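Local structure of putative gamma-glutamylcyclotransferase PH0828 (Pyrococcus horikoshii, 1V30) at residues Arg9-Gly14 / Gly91-Trp96; Leu32-Ile37 / Lys58-Glu63. The protein is a putative gamma-glutamylcyclotransferase, probably an acyltransferase that acts on gamma-glutamyl substrates, although its activity is unproven. All coordinates share one frame; numbering follows the deposited sequence.

From the N terminus the chain enters strand 8-12, directly followed by Tyr13 and Gly14, the start of the probable substrate loop. Strand 30-37 follows, then strands 40-44 and 48-51, before strand 56-64 comes back antiparallel to 30-37 and closes the smaller loop at contact 2. The larger loop is closed at contact 1 by strand 93-98, after the helix 66-72 and strand 81-86, so contact 2 falls within its span. Strand 56-64 lies between 8-12 and 30-37, and backbone pairs Ile10-Tyr62 and Val12-Glu60 join the two contacts directly. Together they tie the three-stranded antiparallel sheet to the hairpin of strands 81-86 and 93-98.

Contact 1 of 2, residues Arg9-Gly14 / Gly91-Trp96; sequences RIAVYG and GKAFLW
Strands 9-12 and 93-96 run in roughly the same direction, 38° apart, and are bridged at Ile10 and Phe94, where Phe94 N donates to Arg9 O and Ala11 N to Phe94 O, each bond 2.8 Å long. Beyond the bridge the strands part, and a water takes over, donating to Ala11 O and accepting from Trp96 N. At one end Arg9, with CG anti to its own N (chi1 -171°) and the chain bent at chi3, lays its aliphatic part along Ala93 CB and brings NH1 within 2.8 Å of Lys92 O. That oxygen is met at the guanidinium edge, 16° out of its plane. At the other end Tyr13 reaches across with its hydroxyl, and OH donates to Trp96 O at 2.7 Å, nearly in line with the C=O bond and in the plane of the ring. The same ring crosses Leu95 at about a right angle, CD1 of Tyr13 lying 4.0 Å from CD1 of Leu95. The Trp96 indole presents its edge to Val12 CG1, while Ile10 CG2 approaches CH2 of the indole obliquely; NE1 is held by Asn73. The bridge joins the hairpin 81-86/93-98 to the edge of the three-stranded sheet in this AIG2-like fold. Tyr13 and Gly14 open the Tyr13-Leu16 loop, the substrate site by similarity, where a buffer-like sulfonate, NHE, accepts a hydrogen bond from Tyr13 N.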
loop_
_atom_site.group_PDB
_atom_site.type_symbol
_atom_site.label_atom_id
_atom_site.label_comp_id
_atom_site.label_asym_id
_atom_site.label_seq_id
_atom_site.Cartn_x
_atom_site.Cartn_y
_atom_site.Cartn_z
ATOM N N ARG A 9 3.484 8.045 -10.505
ATOM C CA ARG A 9 2.260 7.328 -10.177
ATOM C C ARG A 9 2.615 6.228 -9.180
ATOM O O ARG A 9 3.522 5.432 -9.432
ATOM C CB ARG A 9 1.654 6.714 -11.443
ATOM C CG ARG A 9 0.262 6.133 -11.258
ATOM C CD ARG A 9 -0.321 5.648 -12.583
ATOM N NE ARG A 9 -0.449 6.730 -13.556
ATOM C CZ ARG A 9 0.164 6.760 -14.737
ATOM N NH1 ARG A 9 0.956 5.763 -15.112
ATOM N NH2 ARG A 9 -0.013 7.797 -15.544
ATOM N N ILE A 10 1.919 6.192 -8.044
ATOM C CA ILE A 10 2.179 5.172 -7.032
ATOM C C ILE A 10 0.907 4.415 -6.661
ATOM O O ILE A 10 -0.203 4.945 -6.789
ATOM C CB ILE A 10 2.788 5.780 -5.736
ATOM C CG1 ILE A 10 1.789 6.730 -5.071
ATOM C CG2 ILE A 10 4.086 6.519 -6.065
ATOM C CD1 ILE A 10 2.280 7.310 -3.758
ATOM N N ALA A 11 1.077 3.175 -6.212
ATOM C CA ALA A 11 -0.034 2.320 -5.804
ATOM C C ALA A 11 0.263 1.894 -4.373
ATOM O O ALA A 11 1.231 1.166 -4.117
ATOM C CB ALA A 11 -0.121 1.105 -6.711
ATOM N N VAL A 12 -0.564 2.357 -3.440
ATOM C CA VAL A 12 -0.364 2.050 -2.031
ATOM C C VAL A 12 -1.452 1.146 -1.464
ATOM O O VAL A 12 -2.646 1.339 -1.718
ATOM C CB VAL A 12 -0.237 3.354 -1.201
ATOM C CG1 VAL A 12 0.979 4.143 -1.687
ATOM C CG2 VAL A 12 -1.503 4.205 -1.325
ATOM N N TYR A 13 -1.022 0.146 -0.703
ATOM C CA TYR A 13 -1.920 -0.843 -0.122
ATOM C C TYR A 13 -2.011 -0.793 1.393
ATOM O O TYR A 13 -2.882 -1.435 1.976
ATOM C CB TYR A 13 -1.442 -2.244 -0.508
ATOM C CG TYR A 13 -0.006 -2.513 -0.085
ATOM C CD1 TYR A 13 1.060 -2.260 -0.951
ATOM C CD2 TYR A 13 0.289 -3.006 1.192
ATOM C CE1 TYR A 13 2.388 -2.500 -0.555
ATOM C CE2 TYR A 13 1.610 -3.245 1.594
ATOM C CZ TYR A 13 2.649 -2.994 0.716
ATOM O OH TYR A 13 3.939 -3.287 1.105
ATOM N N GLY A 14 -1.123 -0.044 2.031
ATOM C CA GLY A 14 -1.131 -0.031 3.479
ATOM C C GLY A 14 -1.013 1.288 4.198
ATOM O O GLY A 14 -1.946 2.089 4.215
ATOM N N GLY A 91 -2.491 2.998 -15.536
ATOM C CA GLY A 91 -1.147 2.964 -16.086
ATOM C C GLY A 91 -0.157 2.404 -15.078
ATOM O O GLY A 91 -0.515 2.115 -13.935
ATOM N N LYS A 92 1.091 2.238 -15.498
ATOM C CA LYS A 92 2.120 1.708 -14.612
ATOM C C LYS A 92 2.316 2.602 -13.392
ATOM O O LYS A 92 2.239 3.829 -13.481
ATOM C CB LYS A 92 3.442 1.572 -15.370
ATOM C CG LYS A 92 3.486 0.405 -16.343
ATOM C CD LYS A 92 3.508 -0.927 -15.608
ATOM C CE LYS A 92 3.634 -2.091 -16.580
ATOM N NZ LYS A 92 3.704 -3.402 -15.874
ATOM N N ALA A 93 2.570 1.973 -12.249
ATOM C CA ALA A 93 2.779 2.702 -11.005
ATOM C C ALA A 93 3.834 2.006 -10.159
ATOM O O ALA A 93 4.117 0.821 -10.354
ATOM C CB ALA A 93 1.462 2.793 -10.223
ATOM N N PHE A 94 4.422 2.754 -9.232
ATOM C CA PHE A 94 5.414 2.193 -8.329
ATOM C C PHE A 94 4.700 1.716 -7.071
ATOM O O PHE A 94 3.707 2.310 -6.638
ATOM C CB PHE A 94 6.469 3.235 -7.956
ATOM C CG PHE A 94 7.396 3.578 -9.078
ATOM C CD1 PHE A 94 7.174 4.702 -9.863
ATOM C CD2 PHE A 94 8.480 2.759 -9.366
ATOM C CE1 PHE A 94 8.026 5.010 -10.924
ATOM C CE2 PHE A 94 9.336 3.057 -10.424
ATOM C CZ PHE A 94 9.108 4.185 -11.204
ATOM N N LEU A 95 5.219 0.642 -6.492
ATOM C CA LEU A 95 4.661 0.057 -5.284
ATOM C C LEU A 95 5.827 -0.379 -4.410
ATOM O O LEU A 95 6.866 -0.803 -4.926
ATOM C CB LEU A 95 3.779 -1.140 -5.653
ATOM C CG LEU A 95 3.190 -1.996 -4.530
ATOM C CD1 LEU A 95 1.793 -2.454 -4.920
ATOM C CD2 LEU A 95 4.094 -3.186 -4.251
ATOM N N TRP A 96 5.665 -0.252 -3.097
ATOM C CA TRP A 96 6.705 -0.632 -2.154
ATOM C C TRP A 96 6.446 -2.048 -1.683
ATOM O O TRP A 96 5.572 -2.293 -0.853
ATOM C CB TRP A 96 6.722 0.331 -0.971
ATOM C CG TRP A 96 7.369 1.645 -1.295
ATOM C CD1 TRP A 96 8.703 1.937 -1.241
ATOM C CD2 TRP A 96 6.716 2.843 -1.739
ATOM N NE1 TRP A 96 8.919 3.241 -1.619
ATOM C CE2 TRP A 96 7.716 3.821 -1.932
ATOM C CE3 TRP A 96 5.379 3.185 -1.994
ATOM C CZ2 TRP A 96 7.425 5.117 -2.365
ATOM C CZ3 TRP A 96 5.089 4.477 -2.425
ATOM C CH2 TRP A 96 6.107 5.426 -2.605
HETATM O O HOH W 1 3.061 0.625 -2.129
#

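Contact 2 of 2, residues Leu32-Ile37 / Lys58-Glu63; sequences LGEDWI and KVEVYE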
loop_
_atom_site.group_PDB
_atom_site.type_symbol
_atom_site.label_atom_id
_atom_site.label_comp_id
_atom_site.label_asym_id
_atom_site.label_seq_id
_atom_site.Cartn_x
_atom_site.Cartn_y
_atom_site.Cartn_z
ATOM N N LEU A 32 -6.354 8.994 -8.036
ATOM C CA LEU A 32 -6.905 8.572 -9.318
ATOM C C LEU A 32 -8.034 7.568 -9.116
ATOM O O LEU A 32 -8.987 7.523 -9.895
ATOM C CB LEU A 32 -5.819 7.937 -10.190
ATOM C CG LEU A 32 -4.597 8.777 -10.574
ATOM C CD1 LEU A 32 -3.703 7.952 -11.491
ATOM C CD2 LEU A 32 -5.030 10.064 -11.268
ATOM N N GLY A 33 -7.923 6.765 -8.065
ATOM C CA GLY A 33 -8.928 5.760 -7.784
ATOM C C GLY A 33 -8.278 4.513 -7.223
ATOM O O GLY A 33 -7.050 4.425 -7.148
ATOM N N GLU A 34 -9.095 3.549 -6.818
ATOM C CA GLU A 34 -8.577 2.303 -6.278
ATOM C C GLU A 34 -8.494 1.280 -7.398
ATOM O O GLU A 34 -9.125 1.436 -8.449
ATOM C CB GLU A 34 -9.490 1.779 -5.166
ATOM C CG GLU A 34 -9.665 2.747 -4.002
ATOM C CD GLU A 34 -10.518 2.179 -2.879
ATOM O OE1 GLU A 34 -11.467 1.428 -3.175
ATOM O OE2 GLU A 34 -10.244 2.490 -1.701
ATOM N N ASP A 35 -7.704 0.238 -7.180
ATOM C CA ASP A 35 -7.556 -0.815 -8.166
ATOM C C ASP A 35 -7.097 -2.069 -7.437
ATOM O O ASP A 35 -6.877 -2.043 -6.222
ATOM C CB ASP A 35 -6.528 -0.394 -9.221
ATOM C CG ASP A 35 -6.569 -1.262 -10.468
ATOM O OD1 ASP A 35 -7.523 -2.054 -10.633
ATOM O OD2 ASP A 35 -5.641 -1.135 -11.295
ATOM N N TRP A 36 -6.981 -3.167 -8.174
ATOM C CA TRP A 36 -6.527 -4.425 -7.605
ATOM C C TRP A 36 -5.310 -4.907 -8.381
ATOM O O TRP A 36 -5.316 -4.929 -9.615
ATOM C CB TRP A 36 -7.624 -5.492 -7.670
ATOM C CG TRP A 36 -8.791 -5.238 -6.766
ATOM C CD1 TRP A 36 -9.907 -4.511 -7.054
ATOM C CD2 TRP A 36 -8.956 -5.715 -5.423
ATOM N NE1 TRP A 36 -10.762 -4.508 -5.977
ATOM C CE2 TRP A 36 -10.202 -5.239 -4.961
ATOM C CE3 TRP A 36 -8.171 -6.500 -4.565
ATOM C CZ2 TRP A 36 -10.685 -5.520 -3.675
ATOM C CZ3 TRP A 36 -8.650 -6.781 -3.288
ATOM C CH2 TRP A 36 -9.898 -6.291 -2.856
ATOM N N ILE A 37 -4.262 -5.276 -7.655
ATOM C CA ILE A 37 -3.040 -5.765 -8.276
ATOM C C ILE A 37 -3.002 -7.283 -8.139
ATOM O O ILE A 37 -3.051 -7.821 -7.033
ATOM C CB ILE A 37 -1.784 -5.170 -7.594
ATOM C CG1 ILE A 37 -1.923 -3.647 -7.467
ATOM C CG2 ILE A 37 -0.538 -5.520 -8.403
ATOM C CD1 ILE A 37 -2.104 -2.919 -8.786
ATOM N N LYS A 58 -5.599 -4.883 -2.893
ATOM C CA LYS A 58 -6.293 -3.622 -3.099
ATOM C C LYS A 58 -5.338 -2.457 -2.868
ATOM O O LYS A 58 -4.633 -2.404 -1.852
ATOM C CB LYS A 58 -7.485 -3.491 -2.146
ATOM C CG LYS A 58 -8.372 -2.290 -2.437
ATOM C CD LYS A 58 -9.394 -2.098 -1.335
ATOM C CE LYS A 58 -10.465 -1.089 -1.711
ATOM N NZ LYS A 58 -11.501 -1.675 -2.607
ATOM N N VAL A 59 -5.315 -1.530 -3.816
ATOM C CA VAL A 59 -4.465 -0.357 -3.715
ATOM C C VAL A 59 -5.233 0.908 -4.054
ATOM O O VAL A 59 -6.301 0.866 -4.673
ATOM C CB VAL A 59 -3.261 -0.419 -4.698
ATOM C CG1 VAL A 59 -2.342 -1.565 -4.336
ATOM C CG2 VAL A 59 -3.765 -0.547 -6.141
ATOM N N GLU A 60 -4.679 2.028 -3.611
ATOM C CA GLU A 60 -5.196 3.350 -3.923
ATOM C C GLU A 60 -4.092 3.893 -4.819
ATOM O O GLU A 60 -2.912 3.829 -4.459
ATOM C CB GLU A 60 -5.313 4.206 -2.665
ATOM C CG GLU A 60 -6.537 3.898 -1.828
ATOM C CD GLU A 60 -6.511 4.577 -0.474
ATOM O OE1 GLU A 60 -5.843 5.620 -0.326
ATOM O OE2 GLU A 60 -7.177 4.061 0.443
ATOM N N VAL A 61 -4.457 4.404 -5.989
ATOM C CA VAL A 61 -3.465 4.926 -6.919
ATOM C C VAL A 61 -3.446 6.450 -6.910
ATOM O O VAL A 61 -4.494 7.097 -7.022
ATOM C CB VAL A 61 -3.736 4.420 -8.351
ATOM C CG1 VAL A 61 -2.614 4.864 -9.283
ATOM C CG2 VAL A 61 -3.851 2.905 -8.349
ATOM N N TYR A 62 -2.249 7.012 -6.774
ATOM C CA TYR A 62 -2.065 8.457 -6.729
ATOM C C TYR A 62 -1.006 8.949 -7.696
ATOM O O TYR A 62 -0.126 8.194 -8.121
ATOM C CB TYR A 62 -1.617 8.914 -5.337
ATOM C CG TYR A 62 -2.596 8.685 -4.221
ATOM C CD1 TYR A 62 -2.724 7.432 -3.626
ATOM C CD2 TYR A 62 -3.407 9.722 -3.763
ATOM C CE1 TYR A 62 -3.634 7.215 -2.599
ATOM C CE2 TYR A 62 -4.321 9.518 -2.741
ATOM C CZ TYR A 62 -4.430 8.264 -2.164
ATOM O OH TYR A 62 -5.342 8.050 -1.160
ATOM N N GLU A 63 -1.103 10.230 -8.032
ATOM C CA GLU A 63 -0.117 10.892 -8.871
ATOM C C GLU A 63 0.526 11.860 -7.886
ATOM O O GLU A 63 -0.171 12.665 -7.264
ATOM C CB GLU A 63 -0.769 11.694 -10.003
ATOM C CG GLU A 63 -1.455 10.875 -11.081
ATOM C CD GLU A 63 -1.796 11.714 -12.302
ATOM O OE1 GLU A 63 -2.549 11.230 -13.174
ATOM O OE2 GLU A 63 -1.307 12.859 -12.393
#
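Trp36 and Lys58 meet with the lysine over one face of the indole: Lys58 CB sits 3.8 Å from the centroid of the six-membered ring of Trp36, 14° off the ring normal, a CH-pi contact. With CG anti to the backbone N (chi1 -172°), the lysine chain runs on past the ring, then bends at chi4 to set NZ 3.2 Å from Glu34 OE1 in a salt bridge. The Glu34 side chain, extended beyond CG, crosses the lysine obliquely and lies beside that of Glu60, pointing the same way, with carboxylate planes 21° apart and OE2 of each only 4.1 Å from the other. The two like charges are probably eased by Arg17, which forms a salt bridge with Glu60 and a long, weak ion pair with Glu34. Tyr62 OH donates to Glu60 OE1 at 2.6 Å, on the anti side of the carboxylate.

The opposite face of the sheet carries Asp35, Val59 and Val61. Ile37 crosses Val59 at about a right angle, CG1 to CG1 3.8 Å, and Asp35 OD2 turns to Lys89 N. Near the other end Leu32 crosses Glu63, its two methyls against Glu63 CG, while Glu63 OE2 pairs with Lys30. Leu32 and Gly33 both face Val61 in a classic beta bulge, with Leu32 N donating to Val61 O and Val61 N to Gly33 O. Strand 56-64 is the middle one of three antiparallel strands, with 30-37 at one flank and 8-12 at the other, where Ala11 packs on Val59 and Arg9 on Val61.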